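Local coordinates for uncharacterized protein (Legionella longbeachae NSW150, PDB 4JZA) that probably acts as a phosphoinositide 3-phosphatase, hydrolysing the 3-phosphate of phosphatidylinositol 3-phosphate and so altering host lipids during infection, at residues Q162-L167 / R372-H377; E140-L145 / P348-A353. All blocks are in the same frame, centred on the assembly; numbering follows the deposited sequence.

Contact 1: Q162-L167 / R372-H377; sequences QVDESL and RYRSSH
The guanidinium group of Arg374 and the phenol ring of Tyr373 are both met edge-on from segment 162-167. Asp164 comes to the guanidinium edge and Leu167 to the ring edge. Arg374 NH1 donates to Asp164 OD2 in a salt bridge of 2.9 Å that is fairly straight, with an N-H...O angle of 165°. The acceptor lies almost in the guanidinium plane, but the donor reaches it from above the carboxylate plane, and the two planes are 61° apart. A bend in the arginine chain at chi3 (-42°) swings its end toward the aspartate.

On the opposite face of the sheet, Leu167 CD1 packs against Tyr373 CD2 at 3.6 Å, one methyl of a branched side chain lying in the ring plane at its edge. Strand 352-359 runs between the two strands, so both pairs span it; at Ala353, touched by Tyr373, its side chain is small.

The polar ends are shared with neighbouring loops and helices. His604 bonds Asp164 OD1 and is the aspartate's strongest polar partner, while Arg374 also donates to Gln605 OE1 and Gly553 O. Both carboxylate oxygens are thus engaged, which fixes the rotation of the group. Arg374 in turn ties strand 365-374 to Gly553, in a loop whose C-x5-R sequence is that of the phosphate-binding P-loop of cysteine-based phosphatases, so the salt bridge probably lies beside the active site.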
loop_
_atom_site.group_PDB
_atom_site.type_symbol
_atom_site.label_atom_id
_atom_site.label_comp_id
_atom_site.label_asym_id
_atom_site.label_seq_id
_atom_site.Cartn_x
_atom_site.Cartn_y
_atom_site.Cartn_z
ATOM N N GLN A 162 8.896 24.434 9.810
ATOM C CA GLN A 162 9.301 23.138 9.303
ATOM C C GLN A 162 8.680 23.027 7.928
ATOM O O GLN A 162 7.494 23.307 7.752
ATOM C CB GLN A 162 8.791 22.033 10.185
ATOM C CG GLN A 162 9.141 22.170 11.652
ATOM C CD GLN A 162 8.489 21.053 12.385
ATOM O OE1 GLN A 162 8.647 19.987 12.001
ATOM N NE2 GLN A 162 7.815 21.253 13.394
ATOM N N VAL A 163 9.492 22.655 6.955
ATOM C CA VAL A 163 9.081 22.636 5.566
ATOM C C VAL A 163 9.354 21.299 4.872
ATOM O O VAL A 163 10.489 20.789 4.924
ATOM C CB VAL A 163 9.855 23.710 4.822
ATOM C CG1 VAL A 163 9.545 23.695 3.337
ATOM C CG2 VAL A 163 9.486 25.048 5.393
ATOM N N ASP A 164 8.354 20.731 4.203
ATOM C CA ASP A 164 8.619 19.528 3.345
ATOM C C ASP A 164 8.049 19.712 1.972
ATOM O O ASP A 164 6.840 19.805 1.796
ATOM C CB ASP A 164 8.078 18.219 3.951
ATOM C CG ASP A 164 8.969 17.657 5.053
ATOM O OD1 ASP A 164 8.920 18.164 6.186
ATOM O OD2 ASP A 164 9.716 16.704 4.804
ATOM N N GLU A 165 8.938 19.817 1.000
ATOM C CA GLU A 165 8.548 20.097 -0.367
ATOM C C GLU A 165 8.567 18.755 -1.074
ATOM O O GLU A 165 9.559 18.051 -1.064
ATOM C CB GLU A 165 9.492 21.171 -1.007
ATOM C CG GLU A 165 9.133 22.623 -0.573
ATOM C CD GLU A 165 10.216 23.712 -0.715
ATOM O OE1 GLU A 165 11.421 23.486 -0.450
ATOM O OE2 GLU A 165 9.835 24.856 -1.018
ATOM N N SER A 166 7.424 18.380 -1.604
ATOM C CA SER A 166 7.293 17.226 -2.468
ATOM C C SER A 166 8.041 17.435 -3.797
ATOM O O SER A 166 8.001 18.551 -4.398
ATOM C CB SER A 166 5.825 17.034 -2.807
ATOM O OG SER A 166 5.587 15.763 -3.374
ATOM N N LEU A 167 8.652 16.350 -4.269
ATOM C CA LEU A 167 9.560 16.404 -5.382
ATOM C C LEU A 167 9.155 15.431 -6.473
ATOM O O LEU A 167 8.873 14.290 -6.201
ATOM C CB LEU A 167 10.975 16.048 -4.882
ATOM C CG LEU A 167 11.647 17.050 -3.943
ATOM C CD1 LEU A 167 12.975 16.521 -3.482
ATOM C CD2 LEU A 167 11.853 18.379 -4.625
ATOM N N ARG A 372 17.250 18.929 3.111
ATOM C CA ARG A 372 17.636 17.578 3.473
ATOM C C ARG A 372 16.577 16.688 2.829
ATOM O O ARG A 372 15.376 16.876 3.025
ATOM C CB ARG A 372 17.697 17.396 4.990
ATOM C CG ARG A 372 18.843 18.182 5.634
ATOM C CD ARG A 372 18.366 19.120 6.729
ATOM N NE ARG A 372 17.889 18.374 7.867
ATOM C CZ ARG A 372 17.035 18.832 8.775
ATOM N NH1 ARG A 372 16.550 20.061 8.716
ATOM N NH2 ARG A 372 16.675 18.039 9.773
ATOM N N TYR A 373 17.030 15.721 2.049
ATOM C CA TYR A 373 16.150 14.924 1.211
ATOM C C TYR A 373 15.761 13.584 1.820
ATOM O O TYR A 373 16.568 12.910 2.430
ATOM C CB TYR A 373 16.765 14.750 -0.178
ATOM C CG TYR A 373 17.039 16.065 -0.870
ATOM C CD1 TYR A 373 18.171 16.799 -0.575
ATOM C CD2 TYR A 373 16.160 16.577 -1.803
ATOM C CE1 TYR A 373 18.421 18.000 -1.194
ATOM C CE2 TYR A 373 16.408 17.780 -2.425
ATOM C CZ TYR A 373 17.541 18.486 -2.112
ATOM O OH TYR A 373 17.801 19.682 -2.723
ATOM N N ARG A 374 14.494 13.231 1.666
ATOM C CA ARG A 374 13.930 12.040 2.273
ATOM C C ARG A 374 13.150 11.230 1.255
ATOM O O ARG A 374 12.580 11.775 0.331
ATOM C CB ARG A 374 12.992 12.446 3.402
ATOM C CG ARG A 374 12.043 13.561 3.013
ATOM C CD ARG A 374 11.234 14.051 4.187
ATOM N NE ARG A 374 10.770 12.953 5.013
ATOM C CZ ARG A 374 9.901 13.088 6.000
ATOM N NH1 ARG A 374 9.398 14.270 6.277
ATOM N NH2 ARG A 374 9.538 12.042 6.708
ATOM N N SER A 375 13.139 9.920 1.428
ATOM C CA SER A 375 12.370 9.025 0.582
ATOM C C SER A 375 12.165 7.695 1.288
ATOM O O SER A 375 12.741 7.450 2.327
ATOM C CB SER A 375 13.049 8.821 -0.772
ATOM O OG SER A 375 13.948 7.732 -0.743
ATOM N N SER A 376 11.322 6.847 0.722
ATOM C CA SER A 376 11.253 5.456 1.120
ATOM C C SER A 376 12.534 4.773 0.669
ATOM O O SER A 376 13.172 5.202 -0.276
ATOM C CB SER A 376 10.052 4.776 0.485
ATOM O OG SER A 376 8.853 5.330 0.965
ATOM N N HIS A 377 12.916 3.716 1.363
ATOM C CA HIS A 377 14.172 3.048 1.108
ATOM C C HIS A 377 14.330 2.872 -0.391
ATOM O O HIS A 377 13.390 2.622 -1.036
ATOM C CB HIS A 377 14.211 1.677 1.807
ATOM C CG HIS A 377 15.604 1.173 2.028
ATOM N ND1 HIS A 377 16.264 0.401 1.106
ATOM C CD2 HIS A 377 16.484 1.396 3.027
ATOM C CE1 HIS A 377 17.476 0.137 1.545
ATOM N NE2 HIS A 377 17.631 0.718 2.718
#

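Contact 2: E140-L145 / P348-A353; sequences EGRYDL and PANYAA
Arg142 reaches Asn350 end-on, its guanidinium directed at the side-chain amide so that both terminal nitrogens converge on one oxygen. NH1 lies 2.7 Å from Asn350 OD1, and NH2 lies 2.8 Å from the same Asn350 OD1. Neither bond is straight, the N-H...O angles being 144° and 142°, as a fork closing on a single atom requires. The acceptor sits close to the guanidinium plane, and the amide is turned 30° from that plane. NH1 meets a lone pair in the carbonyl plane, whereas NH2 is tilted somewhat out of it.

The arginine chain is stretched out from CG to NE, and with CG opposite the backbone N its full length is available to cross from the turn after helix 122-140 to the loop before strand 352-359. Asn350 adopts a left-handed helical backbone, a conformation that asparagine tolerates better than most residues.

Helix 604-612 provides further anchors: NE donates to Gln611 OE1, and NH2 also donates to His608 O. Arginine, with several N-H groups spread around one plane, suits a place where it must satisfy a side-chain amide, a glutamine and a main-chain carbonyl together. Asn350 ND2 makes a weak hydrogen bond to Ser552 O in the C-x5-R loop, so the contact probably lies beside the phosphate-binding site. Because Asn350 is neutral, the pair is a charge-assisted hydrogen bond and not a salt bridge; the cation would probably polarise the amide.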
loop_
_atom_site.group_PDB
_atom_site.type_symbol
_atom_site.label_atom_id
_atom_site.label_comp_id
_atom_site.label_asym_id
_atom_site.label_seq_id
_atom_site.Cartn_x
_atom_site.Cartn_y
_atom_site.Cartn_z
ATOM N N GLU A 140 -3.680 11.959 -7.788
ATOM C CA GLU A 140 -4.141 13.195 -7.218
ATOM C C GLU A 140 -2.966 14.138 -6.990
ATOM O O GLU A 140 -3.153 15.335 -6.976
ATOM C CB GLU A 140 -4.802 12.906 -5.868
ATOM C CG GLU A 140 -6.105 13.643 -5.572
ATOM C CD GLU A 140 -6.689 13.302 -4.174
ATOM O OE1 GLU A 140 -5.949 13.351 -3.156
ATOM O OE2 GLU A 140 -7.900 12.977 -4.066
ATOM N N GLY A 141 -1.753 13.617 -6.803
ATOM C CA GLY A 141 -0.620 14.469 -6.443
ATOM C C GLY A 141 -0.515 14.768 -4.951
ATOM O O GLY A 141 -1.365 14.376 -4.183
ATOM N N ARG A 142 0.513 15.511 -4.541
ATOM C CA ARG A 142 0.737 15.827 -3.126
ATOM C C ARG A 142 0.968 17.313 -2.903
ATOM O O ARG A 142 1.744 17.934 -3.642
ATOM C CB ARG A 142 1.980 15.074 -2.615
ATOM C CG ARG A 142 2.178 15.075 -1.097
ATOM C CD ARG A 142 3.541 14.495 -0.729
ATOM N NE ARG A 142 3.651 14.036 0.667
ATOM C CZ ARG A 142 4.574 13.167 1.113
ATOM N NH1 ARG A 142 5.497 12.656 0.310
ATOM N NH2 ARG A 142 4.566 12.767 2.375
ATOM N N TYR A 143 0.314 17.855 -1.872
ATOM C CA TYR A 143 0.550 19.205 -1.370
ATOM C C TYR A 143 1.839 19.255 -0.587
ATOM O O TYR A 143 2.062 18.393 0.229
ATOM C CB TYR A 143 -0.531 19.605 -0.374
ATOM C CG TYR A 143 -1.814 20.069 -0.974
ATOM C CD1 TYR A 143 -2.006 21.419 -1.269
ATOM C CD2 TYR A 143 -2.860 19.179 -1.198
ATOM C CE1 TYR A 143 -3.183 21.865 -1.810
ATOM C CE2 TYR A 143 -4.051 19.617 -1.733
ATOM C CZ TYR A 143 -4.191 20.955 -2.042
ATOM O OH TYR A 143 -5.349 21.391 -2.581
ATOM N N ASP A 144 2.656 20.298 -0.798
ATOM C CA ASP A 144 3.765 20.602 0.116
ATOM C C ASP A 144 3.194 21.096 1.430
ATOM O O ASP A 144 2.097 21.681 1.529
ATOM C CB ASP A 144 4.703 21.715 -0.379
ATOM C CG ASP A 144 5.308 21.455 -1.751
ATOM O OD1 ASP A 144 5.344 20.320 -2.233
ATOM O OD2 ASP A 144 5.780 22.433 -2.355
ATOM N N LEU A 145 4.011 20.898 2.444
ATOM C CA LEU A 145 3.586 21.066 3.815
ATOM C C LEU A 145 4.545 21.927 4.550
ATOM O O LEU A 145 5.746 21.654 4.530
ATOM C CB LEU A 145 3.574 19.709 4.473
ATOM C CG LEU A 145 2.623 19.621 5.640
ATOM C CD1 LEU A 145 1.185 19.666 5.161
ATOM C CD2 LEU A 145 2.892 18.281 6.285
ATOM N N PRO A 348 11.007 6.726 -6.840
ATOM C CA PRO A 348 10.984 6.862 -5.365
ATOM C C PRO A 348 9.699 7.327 -4.746
ATOM O O PRO A 348 8.986 8.205 -5.288
ATOM C CB PRO A 348 12.004 7.962 -5.084
ATOM C CG PRO A 348 12.751 8.153 -6.348
ATOM C CD PRO A 348 11.898 7.710 -7.471
ATOM N N ALA A 349 9.462 6.789 -3.564
ATOM C CA ALA A 349 8.221 7.035 -2.882
ATOM C C ALA A 349 8.482 7.955 -1.773
ATOM O O ALA A 349 9.588 7.979 -1.221
ATOM C CB ALA A 349 7.627 5.755 -2.343
ATOM N N ASN A 350 7.441 8.710 -1.437
ATOM C CA ASN A 350 7.473 9.626 -0.323
ATOM C C ASN A 350 8.693 10.511 -0.419
ATOM O O ASN A 350 9.348 10.758 0.592
ATOM C CB ASN A 350 7.443 8.845 1.004
ATOM C CG ASN A 350 7.071 9.712 2.202
ATOM O OD1 ASN A 350 6.559 10.850 2.083
ATOM N ND2 ASN A 350 7.323 9.179 3.378
ATOM N N TYR A 351 8.978 10.998 -1.636
ATOM C CA TYR A 351 10.194 11.725 -1.938
ATOM C C TYR A 351 9.996 13.206 -1.725
ATOM O O TYR A 351 9.096 13.799 -2.289
ATOM C CB TYR A 351 10.611 11.453 -3.368
ATOM C CG TYR A 351 11.894 12.149 -3.862
ATOM C CD1 TYR A 351 13.096 12.088 -3.127
ATOM C CD2 TYR A 351 11.922 12.805 -5.101
ATOM C CE1 TYR A 351 14.269 12.660 -3.600
ATOM C CE2 TYR A 351 13.093 13.378 -5.580
ATOM C CZ TYR A 351 14.268 13.315 -4.836
ATOM O OH TYR A 351 15.421 13.942 -5.323
ATOM N N ALA A 352 10.857 13.814 -0.920
ATOM C CA ALA A 352 10.624 15.198 -0.508
ATOM C C ALA A 352 11.897 15.774 -0.017
ATOM O O ALA A 352 12.855 15.018 0.276
ATOM C CB ALA A 352 9.578 15.269 0.586
ATOM N N ALA A 353 11.902 17.106 0.097
ATOM C CA ALA A 353 13.016 17.799 0.695
ATOM C C ALA A 353 12.563 18.543 1.924
ATOM O O ALA A 353 11.650 19.358 1.845
ATOM C CB ALA A 353 13.618 18.768 -0.294
#

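Overall arrangement
Contacts 1 and 2, centres about 7 Å apart, lie at the ends of neighbouring strands of one mixed sheet, whose central order runs 144-150, 159-166, 352-359, 365-374. Along the chain their segments alternate: 140-145, 162-167, 348-353, 372-377. Each contact joins partners not adjacent in the sheet, contact 1 spanning strand 352-359 and contact 2 the end of strand 159-166, while backbone bonds such as Glu165 O to Ala353 N (2.8 Å) stitch them together. Between the two strand pairs comes a mainly helical excursion that includes the insertion-domain family region, so the sheet reunites its two ends. Helix 604-612 and the C-x5-R loop after strand 545-549 meet both contacts, which probably places them beside the active site.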